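Local structure of L-asparagine oxygenase (Streptomyces coelicolor, 2OG5) at residues R85-F90 with I100-L105; L207-V212 with A302-R307; P260-D265 with A285-T290; V264-T269 with E278-L283. The protein catalyses the iron(II)- and 2-oxoglutarate-dependent 3-hydroxylation of L-asparagine to (2S,3S)-3-hydroxyasparagine, a building block of the lipopeptide calcium-dependent antibiotic. One frame throughout, in Å; residues are numbered along the deposited sequence.

Contact 1: R85-F90 with I100-L105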
# COMPACT_ATOMS: atom_id res chain seq x y z
N ARG A 85 9.67 -7.37 16.38
CA ARG A 85 8.59 -8.14 17.01
C ARG A 85 7.21 -7.57 16.68
O ARG A 85 6.28 -8.33 16.43
CB ARG A 85 8.78 -8.20 18.52
CG ARG A 85 9.90 -9.12 18.92
CD ARG A 85 10.26 -9.01 20.38
NE ARG A 85 11.34 -9.93 20.71
CZ ARG A 85 12.35 -9.68 21.54
NH1 ARG A 85 12.47 -8.49 22.15
NH2 ARG A 85 13.26 -10.61 21.75
N ASP A 86 7.07 -6.24 16.68
CA ASP A 86 5.79 -5.62 16.33
C ASP A 86 5.37 -5.97 14.91
O ASP A 86 4.20 -6.32 14.66
CB ASP A 86 5.87 -4.09 16.45
CG ASP A 86 6.03 -3.61 17.88
OD1 ASP A 86 5.65 -4.33 18.83
OD2 ASP A 86 6.55 -2.49 18.03
N LEU A 87 6.30 -5.86 13.97
CA LEU A 87 6.01 -6.17 12.57
C LEU A 87 5.69 -7.66 12.39
O LEU A 87 4.78 -8.01 11.66
CB LEU A 87 7.16 -5.76 11.64
CG LEU A 87 7.11 -4.34 11.08
CD1 LEU A 87 5.95 -4.19 10.10
CD2 LEU A 87 7.03 -3.33 12.20
N ALA A 88 6.46 -8.53 13.05
CA ALA A 88 6.19 -9.97 12.99
C ALA A 88 4.81 -10.31 13.53
O ALA A 88 4.12 -11.20 13.02
CB ALA A 88 7.27 -10.74 13.75
N GLY A 89 4.38 -9.60 14.57
CA GLY A 89 3.06 -9.83 15.12
C GLY A 89 1.97 -9.43 14.14
O GLY A 89 0.97 -10.12 13.99
N PHE A 90 2.16 -8.30 13.48
CA PHE A 90 1.23 -7.81 12.48
C PHE A 90 1.14 -8.75 11.27
O PHE A 90 0.06 -8.99 10.73
CB PHE A 90 1.65 -6.41 12.03
CG PHE A 90 0.78 -5.84 10.96
CD1 PHE A 90 -0.50 -5.41 11.25
CD2 PHE A 90 1.22 -5.75 9.66
CE1 PHE A 90 -1.32 -4.90 10.26
CE2 PHE A 90 0.39 -5.25 8.66
CZ PHE A 90 -0.87 -4.82 8.98
N ILE A 100 -1.73 -1.24 10.30
CA ILE A 100 -0.91 -0.75 11.39
C ILE A 100 -0.31 0.59 10.97
O ILE A 100 -0.06 0.81 9.78
CB ILE A 100 0.19 -1.78 11.80
CG1 ILE A 100 1.02 -1.28 12.98
CG2 ILE A 100 1.11 -2.11 10.63
CD1 ILE A 100 1.87 -2.40 13.62
N VAL A 101 -0.11 1.50 11.92
CA VAL A 101 0.65 2.72 11.66
C VAL A 101 1.81 2.79 12.64
O VAL A 101 1.64 2.54 13.83
CB VAL A 101 -0.24 3.96 11.74
CG1 VAL A 101 0.58 5.20 11.43
CG2 VAL A 101 -1.38 3.82 10.76
N LEU A 102 3.01 3.05 12.11
CA LEU A 102 4.20 3.30 12.92
C LEU A 102 4.50 4.79 12.81
O LEU A 102 4.43 5.35 11.73
CB LEU A 102 5.39 2.49 12.40
CG LEU A 102 5.56 1.01 12.78
CD1 LEU A 102 4.31 0.24 12.57
CD2 LEU A 102 6.71 0.45 11.94
N ARG A 103 4.84 5.41 13.94
CA ARG A 103 5.09 6.86 13.98
C ARG A 103 6.49 7.09 14.49
O ARG A 103 6.93 6.42 15.41
CB ARG A 103 4.09 7.53 14.92
CG ARG A 103 2.65 7.23 14.60
CD ARG A 103 1.71 7.92 15.57
NE ARG A 103 0.32 7.51 15.34
CZ ARG A 103 -0.66 8.33 14.97
NH1 ARG A 103 -0.45 9.63 14.76
NH2 ARG A 103 -1.89 7.84 14.80
N GLY A 104 7.19 8.06 13.91
CA GLY A 104 8.52 8.44 14.39
C GLY A 104 9.65 7.87 13.56
O GLY A 104 10.80 7.85 14.02
N LEU A 105 9.35 7.41 12.35
CA LEU A 105 10.37 6.91 11.44
C LEU A 105 11.15 8.07 10.84
O LEU A 105 10.63 9.19 10.74
CB LEU A 105 9.75 6.04 10.35
CG LEU A 105 9.26 4.69 10.87
CD1 LEU A 105 8.28 4.08 9.90
CD2 LEU A 105 10.43 3.74 11.14
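Phe90 and Ile100 make the larger part of this contact, a methyl group set squarely over a phenyl ring. Starting at CB of Phe90, which points from its helix toward the strand, the side chain has CG anti to the backbone N (chi1 178°), and this carries the ring out across Ile100. Phe90 CG lies 3.8 Å from Ile100 CG2. Further along, Phe90 CD1 comes within 3.7 Å of Ile100 CB, and the next atom, Phe90 CE1, sits 3.7 Å from the backbone nitrogen Ile100 N. At the tip, Phe90 CZ is 3.9 Å from that same Ile100 N. The ring is thus spread over the beta-branch of the isoleucine and reaches its main chain. Ile100 CG2 stands 3.5 Å from the centroid of the Phe90 ring and only 1° off the ring normal, a CH-pi contact over the middle of the face. All six ring carbons are therefore nearly equidistant from that methyl.

Two residues on, Leu102 presents CD2 to CD2 of Leu87, 3.8 Å away, a second apolar touch between side chains running at a slant to one another. Nothing polar crosses between the segments, and the four residues that meet are buried. Ile303 of the adjoining strand 301-305 completes the seam, touching Leu87, Phe90 and Ile100 alike, while Tyr36 also packs on Phe90. Helix 81-92 thereby covers the outer face of the larger sheet, the kind of helix-on-sheet layer that flanks the jelly-roll core in iron(II)/2-oxoglutarate-dependent oxygenases.

Contact 2: L207-V212 with A302-R307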
# COMPACT_ATOMS: atom_id res chain seq x y z
N LEU A 207 -6.08 9.22 4.32
CA LEU A 207 -6.13 7.83 3.91
C LEU A 207 -7.31 7.18 4.61
O LEU A 207 -7.50 7.36 5.81
CB LEU A 207 -4.85 7.12 4.35
CG LEU A 207 -4.77 5.59 4.16
CD1 LEU A 207 -4.74 5.22 2.69
CD2 LEU A 207 -3.54 5.07 4.89
N ARG A 208 -8.09 6.40 3.86
CA ARG A 208 -9.19 5.64 4.44
C ARG A 208 -8.92 4.16 4.27
O ARG A 208 -8.58 3.72 3.16
CB ARG A 208 -10.52 6.00 3.78
CG ARG A 208 -10.90 7.49 3.85
CD ARG A 208 -12.39 7.66 3.60
NE ARG A 208 -13.20 7.32 4.77
CZ ARG A 208 -14.49 6.96 4.73
NH1 ARG A 208 -15.13 6.85 3.58
NH2 ARG A 208 -15.13 6.70 5.86
N THR A 209 -9.04 3.38 5.34
CA THR A 209 -8.88 1.92 5.27
C THR A 209 -10.11 1.24 5.86
O THR A 209 -10.62 1.67 6.89
CB THR A 209 -7.60 1.44 5.99
OG1 THR A 209 -7.66 1.77 7.38
CG2 THR A 209 -6.36 2.08 5.37
N ALA A 210 -10.61 0.20 5.19
CA ALA A 210 -11.76 -0.55 5.69
C ALA A 210 -11.53 -2.05 5.56
O ALA A 210 -11.20 -2.54 4.49
CB ALA A 210 -13.01 -0.16 4.95
N CYS A 211 -11.72 -2.77 6.66
CA CYS A 211 -11.38 -4.19 6.73
C CYS A 211 -12.62 -5.05 6.65
O CYS A 211 -13.64 -4.76 7.30
CB CYS A 211 -10.62 -4.46 8.03
SG CYS A 211 -9.95 -6.13 8.19
N VAL A 212 -12.54 -6.10 5.85
CA VAL A 212 -13.64 -7.07 5.73
C VAL A 212 -14.03 -7.66 7.10
O VAL A 212 -15.18 -8.05 7.30
CB VAL A 212 -13.31 -8.20 4.74
CG1 VAL A 212 -12.23 -9.12 5.28
CG2 VAL A 212 -14.57 -9.01 4.39
N ALA A 302 2.11 3.84 7.21
CA ALA A 302 0.88 3.05 7.27
C ALA A 302 1.13 1.78 6.49
O ALA A 302 1.65 1.85 5.38
CB ALA A 302 -0.28 3.81 6.66
N ILE A 303 0.77 0.64 7.06
CA ILE A 303 0.90 -0.64 6.38
C ILE A 303 -0.47 -1.29 6.35
O ILE A 303 -1.07 -1.54 7.40
CB ILE A 303 1.91 -1.56 7.07
CG1 ILE A 303 3.26 -0.87 7.23
CG2 ILE A 303 2.06 -2.89 6.29
CD1 ILE A 303 4.27 -1.69 8.05
N VAL A 304 -0.98 -1.51 5.14
CA VAL A 304 -2.32 -2.05 4.93
C VAL A 304 -2.20 -3.51 4.47
O VAL A 304 -1.42 -3.82 3.57
CB VAL A 304 -3.06 -1.23 3.85
CG1 VAL A 304 -4.45 -1.77 3.62
CG2 VAL A 304 -3.11 0.27 4.25
N ASP A 305 -2.92 -4.40 5.13
CA ASP A 305 -2.99 -5.80 4.73
C ASP A 305 -3.98 -5.91 3.59
O ASP A 305 -5.20 -5.87 3.78
CB ASP A 305 -3.41 -6.66 5.92
CG ASP A 305 -3.40 -8.14 5.60
OD1 ASP A 305 -3.44 -8.48 4.39
OD2 ASP A 305 -3.37 -8.97 6.55
N ASN A 306 -3.45 -6.02 2.38
CA ASN A 306 -4.24 -5.97 1.16
C ASN A 306 -5.04 -7.24 0.91
O ASN A 306 -5.84 -7.27 -0.05
CB ASN A 306 -3.30 -5.71 -0.03
CG ASN A 306 -4.04 -5.27 -1.29
OD1 ASN A 306 -4.92 -4.40 -1.25
ND2 ASN A 306 -3.66 -5.85 -2.44
N ARG A 307 -4.85 -8.26 1.74
CA ARG A 307 -5.69 -9.48 1.65
C ARG A 307 -7.07 -9.25 2.27
O ARG A 307 -8.05 -9.89 1.85
CB ARG A 307 -5.05 -10.66 2.39
CG ARG A 307 -3.98 -11.46 1.65
CD ARG A 307 -2.60 -10.86 1.75
NE ARG A 307 -2.13 -10.66 3.12
CZ ARG A 307 -1.34 -11.48 3.81
NH1 ARG A 307 -0.84 -12.58 3.27
NH2 ARG A 307 -1.01 -11.17 5.05
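Leu207 and Thr209 on one strand meet Ala302 and Val304 on the other, methyl against methyl, through two buried touches. The leucine extends away from its own N (chi1 173°), carrying Leu207 CD2 to within 3.9 Å of Ala302 CB. Further along, Thr209 CG2 approaches Val304 CG2, also at 3.9 Å, the two side chains lying aslant. The hydroxyl Thr209 OG1 is on another branch and is hydrogen-bonded to His294 NE2 of the next strand.

Away from these methyls the packing gives way to polar groups. Arg208, between the two inward residues, lies on the other side of its strand and is partly exposed, its guanidinium paired with Asp288. Beyond Val304 the strand ends in an Asx turn: Asp305 OD1 accepts from Arg307 N at 3.0 Å and, in a salt bridge, from Arg307 NE at 2.8 Å. The two donors come from opposite faces of the carboxylate plane, NE on the syn side.

No hydrogen bond joins the segments, as expected of strands from the two facing sheets of a jelly roll. Only apolar groups meet between them, in a buried layer close to the metal site: the side chain of Thr209 is about 4 Å from that of the iron ligand His311.

Contact 3: P260-D265 with A285-T290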
# COMPACT_ATOMS: atom_id res chain seq x y z
N PRO A 260 -12.61 -14.46 5.83
CA PRO A 260 -12.19 -14.46 4.43
C PRO A 260 -11.16 -13.39 4.06
O PRO A 260 -11.01 -12.39 4.76
CB PRO A 260 -13.49 -14.16 3.68
CG PRO A 260 -14.30 -13.38 4.63
CD PRO A 260 -13.98 -13.96 5.99
N ASP A 261 -10.45 -13.63 2.97
CA ASP A 261 -9.79 -12.54 2.24
C ASP A 261 -10.81 -11.95 1.28
O ASP A 261 -11.88 -12.52 1.06
CB ASP A 261 -8.59 -13.06 1.45
CG ASP A 261 -7.47 -13.59 2.32
OD1 ASP A 261 -7.38 -13.24 3.51
OD2 ASP A 261 -6.65 -14.37 1.79
N LEU A 262 -10.48 -10.80 0.68
CA LEU A 262 -11.33 -10.29 -0.40
C LEU A 262 -10.53 -9.69 -1.55
O LEU A 262 -9.34 -9.42 -1.43
CB LEU A 262 -12.36 -9.29 0.12
CG LEU A 262 -11.96 -7.83 0.28
CD1 LEU A 262 -13.21 -7.03 0.64
CD2 LEU A 262 -10.86 -7.67 1.33
N ARG A 263 -11.22 -9.53 -2.68
CA ARG A 263 -10.63 -9.02 -3.90
C ARG A 263 -11.69 -8.16 -4.58
O ARG A 263 -12.65 -8.69 -5.16
CB ARG A 263 -10.20 -10.19 -4.78
CG ARG A 263 -9.48 -9.81 -6.04
CD ARG A 263 -8.94 -11.05 -6.73
NE ARG A 263 -9.93 -11.67 -7.59
CZ ARG A 263 -9.97 -11.56 -8.92
NH1 ARG A 263 -9.09 -10.82 -9.59
NH2 ARG A 263 -10.91 -12.20 -9.59
N VAL A 264 -11.56 -6.84 -4.46
CA VAL A 264 -12.55 -5.94 -5.02
C VAL A 264 -11.96 -4.56 -5.31
O VAL A 264 -11.04 -4.12 -4.62
CB VAL A 264 -13.79 -5.80 -4.08
CG1 VAL A 264 -13.45 -4.99 -2.83
CG2 VAL A 264 -15.00 -5.20 -4.82
N ASP A 265 -12.49 -3.91 -6.34
CA ASP A 265 -12.17 -2.51 -6.62
C ASP A 265 -13.49 -1.86 -6.95
O ASP A 265 -14.09 -2.20 -7.96
CB ASP A 265 -11.18 -2.43 -7.79
CG ASP A 265 -10.75 -1.02 -8.10
OD1 ASP A 265 -11.57 -0.10 -8.00
OD2 ASP A 265 -9.57 -0.83 -8.47
N ALA A 285 -21.35 0.70 1.31
CA ALA A 285 -21.98 1.38 2.44
C ALA A 285 -21.31 1.04 3.76
O ALA A 285 -21.05 1.93 4.57
CB ALA A 285 -23.47 1.06 2.50
N HIS A 286 -21.04 -0.25 3.99
CA HIS A 286 -20.43 -0.69 5.25
C HIS A 286 -18.94 -0.35 5.34
O HIS A 286 -18.44 -0.06 6.43
CB HIS A 286 -20.67 -2.19 5.47
CG HIS A 286 -22.08 -2.51 5.87
ND1 HIS A 286 -23.06 -2.82 4.96
CD2 HIS A 286 -22.67 -2.56 7.09
CE1 HIS A 286 -24.20 -3.04 5.59
NE2 HIS A 286 -23.99 -2.88 6.89
N PHE A 287 -18.24 -0.37 4.21
CA PHE A 287 -16.86 0.13 4.16
C PHE A 287 -16.84 1.59 4.59
O PHE A 287 -16.02 2.02 5.40
CB PHE A 287 -16.25 0.08 2.75
CG PHE A 287 -15.80 -1.29 2.27
CD1 PHE A 287 -15.41 -2.29 3.15
CD2 PHE A 287 -15.71 -1.52 0.91
CE1 PHE A 287 -14.96 -3.53 2.65
CE2 PHE A 287 -15.26 -2.74 0.42
CZ PHE A 287 -14.91 -3.74 1.29
N ASP A 288 -17.77 2.37 4.04
CA ASP A 288 -17.82 3.77 4.37
C ASP A 288 -18.07 3.97 5.87
O ASP A 288 -17.47 4.85 6.48
CB ASP A 288 -18.91 4.47 3.57
CG ASP A 288 -18.87 5.96 3.74
OD1 ASP A 288 -17.94 6.58 3.18
OD2 ASP A 288 -19.75 6.50 4.44
N ALA A 289 -18.95 3.15 6.46
CA ALA A 289 -19.34 3.32 7.86
C ALA A 289 -18.25 2.92 8.85
O ALA A 289 -18.14 3.51 9.94
CB ALA A 289 -20.61 2.52 8.15
N THR A 290 -17.42 1.96 8.47
CA THR A 290 -16.45 1.37 9.40
C THR A 290 -15.01 1.76 9.10
O THR A 290 -14.10 1.33 9.82
CB THR A 290 -16.54 -0.15 9.38
OG1 THR A 290 -16.18 -0.64 8.08
CG2 THR A 290 -17.97 -0.61 9.73
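His286 O, the carbonyl oxygen of the residue before Phe287, whose ring meets Leu262 and Val264, is gripped twice by Thr290 at the end of the helix. Thr290 OG1 donates to His286 O at 2.9 Å, and Thr290 N donates to His286 O at 3.0 Å. The two come from opposite faces of the carbonyl plane, the hydroxyl tilted 27° from it, so side chain and main chain together tie down the last turn.

From that turn Phe287 points toward the extended segment. CG beside the backbone N (chi1 -77°) brings the ring's rim, not its face, up to the two aliphatic side chains. Leu262 comes at it from the opposite direction, and Leu262 CD1 lies in the plane of the ring, 3.8 Å from Phe287 CZ. One carbon round the rim, Val264 CG1 is a looser 4.3 Å from Phe287 CE2, again near the ring plane. Both touches are apolar, and all three residues are buried. The leucine and the valine are alternate residues and point the same way, with Arg263 between them directed elsewhere to reach Ala183 O.

Phe287 also packs on Val215 of helix 212-215 and on Val310 of strand 309-313, which Val264 touches too. The ring therefore fills the junction where the C-terminal end of helix 274-290 meets strand 260-262, the short helix and the four-stranded sheet.

Contact 4: V264-T269 with E278-L283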
# COMPACT_ATOMS: atom_id res chain seq x y z
N VAL A 264 -11.56 -6.84 -4.46
CA VAL A 264 -12.55 -5.94 -5.02
C VAL A 264 -11.96 -4.56 -5.31
O VAL A 264 -11.04 -4.12 -4.62
CB VAL A 264 -13.79 -5.80 -4.08
CG1 VAL A 264 -13.45 -4.99 -2.83
CG2 VAL A 264 -15.00 -5.20 -4.82
N ASP A 265 -12.49 -3.91 -6.34
CA ASP A 265 -12.17 -2.51 -6.62
C ASP A 265 -13.49 -1.86 -6.95
O ASP A 265 -14.09 -2.20 -7.96
CB ASP A 265 -11.18 -2.43 -7.79
CG ASP A 265 -10.75 -1.02 -8.10
OD1 ASP A 265 -11.57 -0.10 -8.00
OD2 ASP A 265 -9.57 -0.83 -8.47
N LEU A 266 -13.97 -0.96 -6.09
CA LEU A 266 -15.31 -0.41 -6.29
C LEU A 266 -15.41 0.48 -7.53
O LEU A 266 -16.52 0.75 -8.00
CB LEU A 266 -15.83 0.29 -5.02
CG LEU A 266 -16.23 -0.70 -3.91
CD1 LEU A 266 -16.47 0.04 -2.62
CD2 LEU A 266 -17.46 -1.50 -4.30
N ALA A 267 -14.28 0.87 -8.10
CA ALA A 267 -14.24 1.61 -9.37
C ALA A 267 -14.21 0.69 -10.58
O ALA A 267 -14.85 0.98 -11.59
CB ALA A 267 -13.06 2.56 -9.40
N ALA A 268 -13.48 -0.42 -10.49
CA ALA A 268 -13.21 -1.28 -11.64
C ALA A 268 -14.07 -2.55 -11.65
O ALA A 268 -14.46 -3.03 -12.72
CB ALA A 268 -11.74 -1.65 -11.68
N THR A 269 -14.40 -3.10 -10.48
CA THR A 269 -15.15 -4.36 -10.41
C THR A 269 -16.58 -4.17 -10.92
O THR A 269 -17.30 -3.29 -10.44
CB THR A 269 -15.17 -4.94 -8.98
OG1 THR A 269 -13.83 -5.18 -8.53
CG2 THR A 269 -15.96 -6.26 -8.94
N GLU A 278 -26.32 -5.22 -6.14
CA GLU A 278 -26.83 -4.87 -4.81
C GLU A 278 -25.78 -5.13 -3.73
O GLU A 278 -25.63 -4.33 -2.81
CB GLU A 278 -28.12 -5.63 -4.48
CG GLU A 278 -28.78 -5.21 -3.16
CD GLU A 278 -30.09 -5.92 -2.91
OE1 GLU A 278 -31.10 -5.55 -3.55
OE2 GLU A 278 -30.12 -6.84 -2.06
N ALA A 279 -25.09 -6.27 -3.84
CA ALA A 279 -24.05 -6.67 -2.89
C ALA A 279 -22.91 -5.66 -2.82
O ALA A 279 -22.44 -5.32 -1.73
CB ALA A 279 -23.50 -8.06 -3.24
N LEU A 280 -22.48 -5.18 -3.98
CA LEU A 280 -21.43 -4.15 -4.03
C LEU A 280 -21.88 -2.83 -3.40
O LEU A 280 -21.09 -2.16 -2.74
CB LEU A 280 -20.98 -3.88 -5.47
CG LEU A 280 -20.19 -5.00 -6.14
CD1 LEU A 280 -19.90 -4.63 -7.58
CD2 LEU A 280 -18.90 -5.34 -5.39
N ARG A 281 -23.14 -2.46 -3.61
CA ARG A 281 -23.68 -1.25 -3.00
C ARG A 281 -23.69 -1.39 -1.47
O ARG A 281 -23.29 -0.46 -0.77
CB ARG A 281 -25.07 -0.93 -3.54
CG ARG A 281 -25.04 -0.40 -4.96
CD ARG A 281 -26.38 0.20 -5.38
NE ARG A 281 -27.42 -0.81 -5.49
CZ ARG A 281 -27.73 -1.49 -6.60
NH1 ARG A 281 -27.07 -1.29 -7.74
NH2 ARG A 281 -28.71 -2.38 -6.56
N GLU A 282 -24.12 -2.54 -0.96
CA GLU A 282 -24.14 -2.73 0.49
C GLU A 282 -22.73 -2.80 1.07
O GLU A 282 -22.47 -2.27 2.16
CB GLU A 282 -24.93 -3.99 0.89
CG GLU A 282 -25.22 -4.03 2.40
CD GLU A 282 -25.90 -5.29 2.88
OE1 GLU A 282 -26.57 -5.97 2.08
OE2 GLU A 282 -25.78 -5.60 4.09
N LEU A 283 -21.82 -3.45 0.35
CA LEU A 283 -20.43 -3.54 0.79
C LEU A 283 -19.81 -2.15 0.88
O LEU A 283 -19.19 -1.81 1.90
CB LEU A 283 -19.65 -4.42 -0.18
CG LEU A 283 -18.20 -4.73 0.19
CD1 LEU A 283 -18.14 -5.53 1.48
CD2 LEU A 283 -17.52 -5.49 -0.94
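Leu280 of the helix faces three residues of the loop, Val264, Leu266 and Thr269, and carries the contact. The apolar touches come first. Val264 CG2 and Leu280 CD2 are 3.9 Å apart, the two side chains lying antiparallel, one alongside the other. Leu266 CD2 approaches the same Leu280 CD2 at 4.2 Å.

Each segment also lays a methyl on a carbonyl oxygen of the other. Leu266 CD2 lies 4.0 Å from Leu280 O, with CG turned away from its own carbonyl carbon (chi1 -74°), while Leu280 CD1 lies 4.1 Å from Thr269 O.

No hydrogen bond crosses to the helix; several within the loop give it its shape. Asp265 OD1 accepts from Ala267 N at 2.9 Å, nearly along the C-O axis, and from Ala268 N at 3.2 Å, the latter from well above the carboxylate plane (69°). Thr269 closes the loop twice, Thr269 N donating to Asp265 O at 2.7 Å and Thr269 OG1 accepting from Asp265 N at 2.9 Å; OG1 is also hydrogen-bonded to Thr234 OG1.

A loop folded round an Asx turn thus lays Val264, Leu266 and Thr269 against helix 274-290. It also lies against strand 176-179, which carries the iron ligand His179, making this outer packing of the jelly roll's metal-bearing sheet.

In the fold
Contacts 1 and 2 lie on either side of strand 301-305: Ile303 faces the helix of contact 1, its N 2.9 Å from Ile100 O, while Ala302 and Val304 face the four-stranded sheet. Contact 2 joins contact 3 through a salt bridge, Arg208 NH1 to Asp288 OD1 at 2.8 Å, and through Arg307 O, 2.9 Å from Leu262 N. Contacts 3 and 4 share Val264, Asp265 and helix 274-290. The metal site, here holding sodium on His179, Glu181 and His311, is closest to contact 2: the Leu207 side chain is about 7 Å from the sodium ion. The Val264 side chain is about 12 Å from the sodium ion. Contacts 1 and 4 are about 30 Å apart, centre to centre.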